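Local coordinates for protein peptidoglycan glycosyltransferase (Burkholderia ambifaria, PDB 5UY7) that belongs to the penicillin-binding proteins and carries a transpeptidase-type domain of the beta-lactamase-like fold, at residues I348-P354 against F391-A396; D403-P408 against I420-F426. One frame throughout, in Å; residues are numbered along the deposited sequence. Where two conformers were deposited one is given.

Overall arrangement
Both contacts lie within the transpeptidase-type domain and follow one another along the chain, their centres about 13 Å apart. Interaction 1 is buried: the loop 348-354 packs on helix 390-401, and Q392 and R395 of the helix, with bridging waters, meet the polar backbone atoms of the loop. Interaction 2, nearer the surface and only partly buried, pairs two short antiparallel strands chiefly through backbone hydrogen bonds, with apolar contacts of M407 and P408 on I420 at one end and of M406 on V425. Strand 405-406 follows helix 390-401 in the chain after a short link. The contacts also touch directly: CG2 of I348 lies 3.5 Å from CG1 of V425, and M406 packs against I348 and R395.

Interaction 1: I348-P354 against F391-A396; sequences IGLGQAP and FQLARA
I348 and A396 bring the two backbones to 5.0 Å between their CA atoms, where the loop leaves helix 338-347 and passes alongside helix 390-401. G349, at positive phi, is the C-prime residue of the Schellman motif closing helix 338-347, and a type II turn from G349 to Q352 follows. Against this loop Q392 reaches out with its chain extended beyond CG, and NE2 donates to Q352 O at 2.9 Å. The acceptor lies in the Q392 amide plane, whereas NE2 sits above the carbonyl plane and the N-H...O angle is only 138°. The same NE2 also binds A363 O, while OE1 takes the N-H of S389, which fixes the amide's rotation. In the conformer given, R395, bent at chi3 (56°), brings NE to water 1 at 2.7 Å; that water donates to I348 O and Q392 O, bridging loop and helix. At the far end CG of P354 approaches CD1 of F391 obliquely at 3.6 Å, and the two side chains run past each other in opposite directions. Beyond these segments, F391 packs on helix 260-263, L350 on strand 388-389, and I348 and A396 both rest against F275 of helix 273-282.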
ATOM      1  N   ILE A 348     -10.035   1.461  -7.464  1.00 21.32           N
ATOM      2  CA  ILE A 348      -8.846   0.667  -7.151  1.00 20.69           C
ATOM      3  C   ILE A 348      -9.257  -0.732  -6.696  1.00 23.22           C
ATOM      4  O   ILE A 348      -8.437  -1.492  -6.165  1.00 22.08           O
ATOM      5  CB  ILE A 348      -7.941   1.350  -6.104  1.00 20.17           C
ATOM      6  CG1 ILE A 348      -8.703   1.667  -4.814  1.00 18.39           C
ATOM      7  CG2 ILE A 348      -7.313   2.615  -6.684  1.00 22.73           C
ATOM      8  CD1 ILE A 348      -7.806   2.055  -3.630  1.00 18.70           C
ATOM      9  N   GLY A 349     -10.520  -1.089  -6.913  1.00 21.96           N
ATOM     10  CA  GLY A 349     -10.958  -2.462  -6.750  1.00 22.73           C
ATOM     11  C   GLY A 349     -11.369  -2.874  -5.353  1.00 24.54           C
ATOM     12  O   GLY A 349     -11.564  -4.076  -5.115  1.00 24.14           O
ATOM     13  N   LEU A 350     -11.513  -1.937  -4.421  1.00 23.18           N
ATOM     14  CA  LEU A 350     -11.912  -2.317  -3.073  1.00 20.18           C
ATOM     15  C   LEU A 350     -13.399  -2.653  -3.037  1.00 21.93           C
ATOM     16  O   LEU A 350     -14.192  -2.138  -3.831  1.00 24.89           O
ATOM     17  CB  LEU A 350     -11.600  -1.199  -2.080  1.00 21.14           C
ATOM     18  CG  LEU A 350     -10.145  -0.732  -2.076  1.00 19.03           C
ATOM     19  CD1 LEU A 350      -9.894   0.151  -0.872  1.00 22.17           C
ATOM     20  CD2 LEU A 350      -9.211  -1.935  -2.065  1.00 20.56           C
ATOM     21  N   GLY A 351     -13.772  -3.535  -2.109  1.00 23.02           N
ATOM     22  CA  GLY A 351     -15.150  -3.983  -1.990  1.00 26.25           C
ATOM     23  C   GLY A 351     -15.589  -4.957  -3.059  1.00 28.90           C
ATOM     24  O   GLY A 351     -16.777  -5.308  -3.110  1.00 34.08           O
ATOM     25  N   GLN A 352     -14.677  -5.392  -3.919  1.00 29.05           N
ATOM     26  CA  GLN A 352     -14.982  -6.259  -5.045  1.00 36.30           C
ATOM     27  C   GLN A 352     -14.002  -7.417  -5.028  1.00 29.91           C
ATOM     28  O   GLN A 352     -12.789  -7.207  -4.932  1.00 31.86           O
ATOM     29  CB  GLN A 352     -14.874  -5.503  -6.368  1.00 40.31           C
ATOM     30  CG  GLN A 352     -15.648  -4.203  -6.400  1.00 38.02           C
ATOM     31  CD  GLN A 352     -15.043  -3.207  -7.361  1.00 41.54           C
ATOM     32  OE1 GLN A 352     -15.128  -3.372  -8.577  1.00 42.95           O
ATOM     33  NE2 GLN A 352     -14.410  -2.172  -6.817  1.00 36.87           N
ATOM     34  N   ALA A 353     -14.516  -8.626  -5.136  1.00 32.13           N
ATOM     35  CA  ALA A 353     -13.648  -9.786  -5.066  1.00 30.12           C
ATOM     36  C   ALA A 353     -12.801  -9.880  -6.328  1.00 29.48           C
ATOM     37  O   ALA A 353     -13.337  -9.773  -7.440  1.00 36.96           O
ATOM     38  CB  ALA A 353     -14.474 -11.053  -4.891  1.00 30.99           C
ATOM     39  N   PRO A 354     -11.492 -10.080  -6.206  1.00 32.26           N
ATOM     40  CA  PRO A 354     -10.675 -10.332  -7.396  1.00 35.26           C
ATOM     41  C   PRO A 354     -11.210 -11.526  -8.172  1.00 36.52           C
ATOM     42  O   PRO A 354     -11.637 -12.526  -7.591  1.00 36.10           O
ATOM     43  CB  PRO A 354      -9.285 -10.614  -6.820  1.00 39.06           C
ATOM     44  CG  PRO A 354      -9.284  -9.926  -5.490  1.00 35.39           C
ATOM     45  CD  PRO A 354     -10.686 -10.044  -4.973  1.00 33.73           C
ATOM     46  N   PHE A 391      -4.011  -8.968  -1.390  1.00 18.90           N
ATOM     47  CA  PHE A 391      -4.076  -8.964  -2.847  1.00 19.04           C
ATOM     48  C   PHE A 391      -4.662  -7.655  -3.358  1.00 21.45           C
ATOM     49  O   PHE A 391      -4.122  -7.035  -4.282  1.00 19.52           O
ATOM     50  CB  PHE A 391      -4.911 -10.149  -3.343  1.00 19.82           C
ATOM     51  CG  PHE A 391      -4.901 -10.317  -4.841  1.00 23.94           C
ATOM     52  CD1 PHE A 391      -5.738  -9.562  -5.651  1.00 28.86           C
ATOM     53  CD2 PHE A 391      -4.054 -11.239  -5.440  1.00 27.72           C
ATOM     54  CE1 PHE A 391      -5.720  -9.716  -7.029  1.00 29.82           C
ATOM     55  CE2 PHE A 391      -4.037 -11.397  -6.819  1.00 26.86           C
ATOM     56  CZ  PHE A 391      -4.869 -10.636  -7.609  1.00 28.33           C
ATOM     57  N   GLN A 392      -5.780  -7.220  -2.765  1.00 19.13           N
ATOM     58  CA  GLN A 392      -6.399  -5.973  -3.200  1.00 17.21           C
ATOM     59  C   GLN A 392      -5.455  -4.788  -3.034  1.00 17.26           C
ATOM     60  O   GLN A 392      -5.428  -3.889  -3.881  1.00 17.42           O
ATOM     61  CB  GLN A 392      -7.689  -5.726  -2.424  1.00 19.66           C
ATOM     62  CG  GLN A 392      -8.859  -6.550  -2.914  1.00 20.13           C
ATOM     63  CD  GLN A 392     -10.072  -6.374  -2.022  1.00 20.63           C
ATOM     64  OE1 GLN A 392      -9.930  -6.132  -0.826  1.00 21.31           O
ATOM     65  NE2 GLN A 392     -11.267  -6.479  -2.600  1.00 22.26           N
ATOM     66  N   LEU A 393      -4.689  -4.753  -1.943  1.00 17.98           N
ATOM     67  CA  LEU A 393      -3.757  -3.644  -1.735  1.00 16.13           C
ATOM     68  C   LEU A 393      -2.622  -3.674  -2.748  1.00 17.34           C
ATOM     69  O   LEU A 393      -2.219  -2.626  -3.272  1.00 16.53           O
ATOM     70  CB  LEU A 393      -3.193  -3.691  -0.314  1.00 16.90           C
ATOM     71  CG  LEU A 393      -4.182  -3.343   0.804  1.00 16.40           C
ATOM     72  CD1 LEU A 393      -3.504  -3.558   2.157  1.00 19.95           C
ATOM     73  CD2 LEU A 393      -4.681  -1.901   0.662  1.00 16.10           C
ATOM     74  N   ALA A 394      -2.076  -4.857  -3.022  1.00 15.18           N
ATOM     75  CA  ALA A 394      -1.017  -4.955  -4.021  1.00 13.92           C
ATOM     76  C   ALA A 394      -1.507  -4.440  -5.367  1.00 18.21           C
ATOM     77  O   ALA A 394      -0.829  -3.637  -6.020  1.00 15.98           O
ATOM     78  CB  ALA A 394      -0.523  -6.397  -4.139  1.00 14.97           C
ATOM     79  N   ARG A 395      -2.710  -4.857  -5.777  1.00 18.36           N
ATOM     80  CA  ARG A 395      -3.269  -4.387  -7.042  0.52 16.16           C
ATOM     81  C   ARG A 395      -3.494  -2.881  -7.019  1.00 17.26           C
ATOM     82  O   ARG A 395      -3.155  -2.176  -7.982  1.00 17.24           O
ATOM     83  CB  ARG A 395      -4.575  -5.126  -7.340  0.52 19.89           C
ATOM     84  CG  ARG A 395      -5.302  -4.626  -8.576  0.52 22.55           C
ATOM     85  CD  ARG A 395      -6.570  -5.434  -8.843  0.52 25.78           C
ATOM     86  NE  ARG A 395      -7.470  -5.439  -7.692  0.52 24.99           N
ATOM     87  CZ  ARG A 395      -8.582  -6.164  -7.611  0.52 34.33           C
ATOM     88  NH1 ARG A 395      -8.943  -6.953  -8.616  0.52 33.31           N
ATOM     89  NH2 ARG A 395      -9.333  -6.101  -6.522  0.52 41.14           N
ATOM     90  N   ALA A 396      -4.063  -2.369  -5.924  1.00 15.33           N
ATOM     91  CA  ALA A 396      -4.301  -0.930  -5.824  1.00 16.42           C
ATOM     92  C   ALA A 396      -3.009  -0.134  -5.980  1.00 17.65           C
ATOM     93  O   ALA A 396      -2.996   0.910  -6.646  1.00 15.97           O
ATOM     94  CB  ALA A 396      -4.982  -0.602  -4.492  1.00 16.00           C
TER
HETATM   95  O   HOH W   1      -7.690  -3.913  -5.531  1.00 23.95           O
HETATM   96  O   HOH W   2     -11.779  -4.094  -0.197  1.00 19.94           O
HETATM   97  O   HOH W   3     -11.912  -7.567  -8.725  1.00 49.04           O

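Interaction 2: D403-P408 against I420-F426; sequences DGEMMP and ITGTQVF
E405 and Q424 form a non-hydrogen-bonded antiparallel pair with both side chains on the same face, yet E405 stays extended while Q424 folds at chi2 (74°). With CG anti to the backbone N (chi1 -175°), E405 runs alongside the opposite strand until OE2 receives a weak, bent bond from G422 N at 3.2 Å. Q424 instead turns its amide back toward D403 and F426: NE2 donates to F426 O at 2.8 Å, nearly in the amide plane, and makes a weak bond to D403 O, a link that water 4 also makes, accepting from NE2 and donating to D403 O. Its OE1 comes up against CB of E405. On the other face M406 and T423 are the hydrogen-bonded pair, joined by N-H to O bonds in both directions, and CB of M406 meets CG2 of V425 at 3.9 Å. G404 O is gripped twice, by V425 N at 2.8 Å almost straight on and by F426 N at 3.1 Å on a lone pair. At the other end CG2 of I420 meets CE of M407 at 3.7 Å, their side chains crossing at about a right angle, and also touches CD of P408. This two-stranded antiparallel pair leans on its surroundings through M406 and V425, which pack on helix 390-401, and F426, which touches helices 273-282 and 338-347.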
ATOM      1  N   ASP A 403       1.785   4.949 -13.457  1.00 19.55           N
ATOM      2  CA  ASP A 403       1.373   6.247 -13.990  1.00 21.69           C
ATOM      3  C   ASP A 403      -0.135   6.476 -13.891  1.00 18.09           C
ATOM      4  O   ASP A 403      -0.748   7.088 -14.769  1.00 19.89           O
ATOM      5  CB  ASP A 403       1.845   6.411 -15.431  1.00 28.96           C
ATOM      6  CG  ASP A 403       3.341   6.622 -15.521  1.00 45.78           C
ATOM      7  OD1 ASP A 403       3.990   6.686 -14.454  1.00 45.11           O
ATOM      8  OD2 ASP A 403       3.865   6.721 -16.647  1.00 54.59           O
ATOM      9  N   GLY A 404      -0.734   6.002 -12.805  1.00 15.57           N
ATOM     10  CA  GLY A 404      -2.138   6.251 -12.554  1.00 16.69           C
ATOM     11  C   GLY A 404      -3.079   5.177 -13.051  1.00 16.98           C
ATOM     12  O   GLY A 404      -4.270   5.224 -12.722  1.00 18.40           O
ATOM     13  N   GLU A 405      -2.584   4.193 -13.800  1.00 16.89           N
ATOM     14  CA  GLU A 405      -3.428   3.173 -14.419  1.00 17.66           C
ATOM     15  C   GLU A 405      -3.262   1.868 -13.653  1.00 21.21           C
ATOM     16  O   GLU A 405      -2.177   1.278 -13.648  1.00 21.93           O
ATOM     17  CB  GLU A 405      -3.070   2.992 -15.889  1.00 18.92           C
ATOM     18  CG  GLU A 405      -4.017   2.025 -16.600  1.00 22.33           C
ATOM     19  CD  GLU A 405      -3.679   1.846 -18.066  1.00 38.29           C
ATOM     20  OE1 GLU A 405      -2.513   2.085 -18.436  1.00 33.25           O
ATOM     21  OE2 GLU A 405      -4.584   1.472 -18.846  1.00 37.14           O
ATOM     22  N   MET A 406      -4.329   1.423 -13.002  1.00 18.86           N
ATOM     23  CA  MET A 406      -4.286   0.163 -12.271  1.00 19.34           C
ATOM     24  C   MET A 406      -4.345  -1.008 -13.240  1.00 23.53           C
ATOM     25  O   MET A 406      -5.230  -1.081 -14.097  1.00 22.50           O
ATOM     26  CB  MET A 406      -5.433   0.071 -11.273  1.00 19.22           C
ATOM     27  CG  MET A 406      -5.256  -1.129 -10.353  1.00 21.27           C
ATOM     28  SD  MET A 406      -6.535  -1.246  -9.115  1.00 25.79           S
ATOM     29  CE  MET A 406      -7.938  -1.694 -10.100  1.00 25.01           C
ATOM     30  N   MET A 407      -3.428  -1.941 -13.079  1.00 22.55           N
ATOM     31  CA  MET A 407      -3.273  -3.063 -13.984  1.00 25.35           C
ATOM     32  C   MET A 407      -4.131  -4.240 -13.537  1.00 18.27           C
ATOM     33  O   MET A 407      -4.314  -4.460 -12.338  1.00 22.27           O
ATOM     34  CB  MET A 407      -1.810  -3.493 -14.032  1.00 29.49           C
ATOM     35  CG  MET A 407      -0.890  -2.393 -14.525  1.00 26.95           C
ATOM     36  SD  MET A 407      -1.280  -1.997 -16.245  1.00 36.03           S
ATOM     37  CE  MET A 407      -0.552  -3.389 -17.086  1.00 43.58           C
ATOM     38  N   PRO A 408      -4.682  -5.011 -14.473  1.00 21.13           N
ATOM     39  CA  PRO A 408      -5.331  -6.268 -14.086  1.00 23.73           C
ATOM     40  C   PRO A 408      -4.250  -7.207 -13.579  1.00 24.22           C
ATOM     41  O   PRO A 408      -3.266  -7.467 -14.275  1.00 27.64           O
ATOM     42  CB  PRO A 408      -5.959  -6.772 -15.394  1.00 25.97           C
ATOM     43  CG  PRO A 408      -5.811  -5.638 -16.381  1.00 36.45           C
ATOM     44  CD  PRO A 408      -4.632  -4.848 -15.933  1.00 31.86           C
ATOM     45  N   ILE A 420      -2.997  -4.695 -23.028  1.00 56.83           N
ATOM     46  CA  ILE A 420      -3.474  -4.820 -21.656  1.00 56.60           C
ATOM     47  C   ILE A 420      -4.285  -3.572 -21.338  1.00 57.70           C
ATOM     48  O   ILE A 420      -3.736  -2.469 -21.260  1.00 62.37           O
ATOM     49  CB  ILE A 420      -2.311  -4.984 -20.667  1.00 53.51           C
ATOM     50  CG1 ILE A 420      -1.387  -6.122 -21.099  1.00 58.14           C
ATOM     51  CG2 ILE A 420      -2.840  -5.236 -19.264  1.00 56.54           C
ATOM     52  CD1 ILE A 420      -0.155  -6.257 -20.227  1.00 53.37           C
ATOM     53  N   THR A 421      -5.592  -3.729 -21.152  1.00 53.87           N
ATOM     54  CA  THR A 421      -6.436  -2.609 -20.758  1.00 53.92           C
ATOM     55  C   THR A 421      -6.482  -2.544 -19.237  1.00 45.69           C
ATOM     56  O   THR A 421      -6.974  -3.469 -18.581  1.00 45.33           O
ATOM     57  CB  THR A 421      -7.849  -2.729 -21.334  1.00 57.86           C
ATOM     58  OG1 THR A 421      -8.535  -3.835 -20.733  1.00 57.69           O
ATOM     59  CG2 THR A 421      -7.795  -2.923 -22.845  1.00 59.48           C
ATOM     60  N   GLY A 422      -5.946  -1.463 -18.678  1.00 34.40           N
ATOM     61  CA  GLY A 422      -6.077  -1.184 -17.270  1.00 26.55           C
ATOM     62  C   GLY A 422      -7.232  -0.239 -16.993  1.00 26.06           C
ATOM     63  O   GLY A 422      -8.070   0.049 -17.849  1.00 32.89           O
ATOM     64  N   THR A 423      -7.262   0.254 -15.763  1.00 20.37           N
ATOM     65  CA  THR A 423      -8.273   1.206 -15.317  1.00 20.61           C
ATOM     66  C   THR A 423      -7.558   2.482 -14.901  1.00 19.37           C
ATOM     67  O   THR A 423      -6.707   2.453 -14.010  1.00 19.52           O
ATOM     68  CB  THR A 423      -9.084   0.637 -14.147  1.00 23.16           C
ATOM     69  OG1 THR A 423      -9.811  -0.508 -14.594  1.00 27.64           O
ATOM     70  CG2 THR A 423     -10.052   1.679 -13.605  1.00 25.00           C
ATOM     71  N   GLN A 424      -7.902   3.597 -15.536  1.00 19.25           N
ATOM     72  CA  GLN A 424      -7.267   4.854 -15.163  1.00 18.37           C
ATOM     73  C   GLN A 424      -7.868   5.341 -13.853  1.00 18.74           C
ATOM     74  O   GLN A 424      -9.043   5.722 -13.804  1.00 23.23           O
ATOM     75  CB  GLN A 424      -7.439   5.902 -16.254  1.00 19.49           C
ATOM     76  CG  GLN A 424      -6.417   7.025 -16.130  1.00 19.75           C
ATOM     77  CD  GLN A 424      -5.030   6.570 -16.558  1.00 19.84           C
ATOM     78  OE1 GLN A 424      -4.892   5.780 -17.498  1.00 24.60           O
ATOM     79  NE2 GLN A 424      -3.996   7.074 -15.880  1.00 19.13           N
ATOM     80  N   VAL A 425      -7.064   5.324 -12.798  1.00 15.88           N
ATOM     81  CA  VAL A 425      -7.492   5.709 -11.456  1.00 17.74           C
ATOM     82  C   VAL A 425      -7.127   7.152 -11.150  1.00 17.44           C
ATOM     83  O   VAL A 425      -7.944   7.913 -10.629  1.00 19.38           O
ATOM     84  CB  VAL A 425      -6.878   4.751 -10.417  1.00 19.71           C
ATOM     85  CG1 VAL A 425      -7.200   5.236  -9.011  1.00 19.89           C
ATOM     86  CG2 VAL A 425      -7.425   3.354 -10.639  1.00 19.24           C
ATOM     87  N   PHE A 426      -5.896   7.544 -11.480  1.00 16.13           N
ATOM     88  CA  PHE A 426      -5.395   8.901 -11.306  1.00 15.28           C
ATOM     89  C   PHE A 426      -4.685   9.316 -12.590  1.00 14.99           C
ATOM     90  O   PHE A 426      -4.379   8.481 -13.444  1.00 16.25           O
ATOM     91  CB  PHE A 426      -4.418   8.989 -10.114  1.00 15.72           C
ATOM     92  CG  PHE A 426      -4.969   8.429  -8.829  1.00 15.52           C
ATOM     93  CD1 PHE A 426      -6.084   8.995  -8.236  1.00 18.55           C
ATOM     94  CD2 PHE A 426      -4.358   7.357  -8.202  1.00 18.07           C
ATOM     95  CE1 PHE A 426      -6.599   8.480  -7.050  1.00 18.42           C
ATOM     96  CE2 PHE A 426      -4.866   6.833  -7.011  1.00 18.16           C
ATOM     97  CZ  PHE A 426      -5.988   7.394  -6.436  1.00 17.69           C
TER
HETATM   98  O   HOH W   4      -1.282   6.388 -17.335  1.00 29.34           O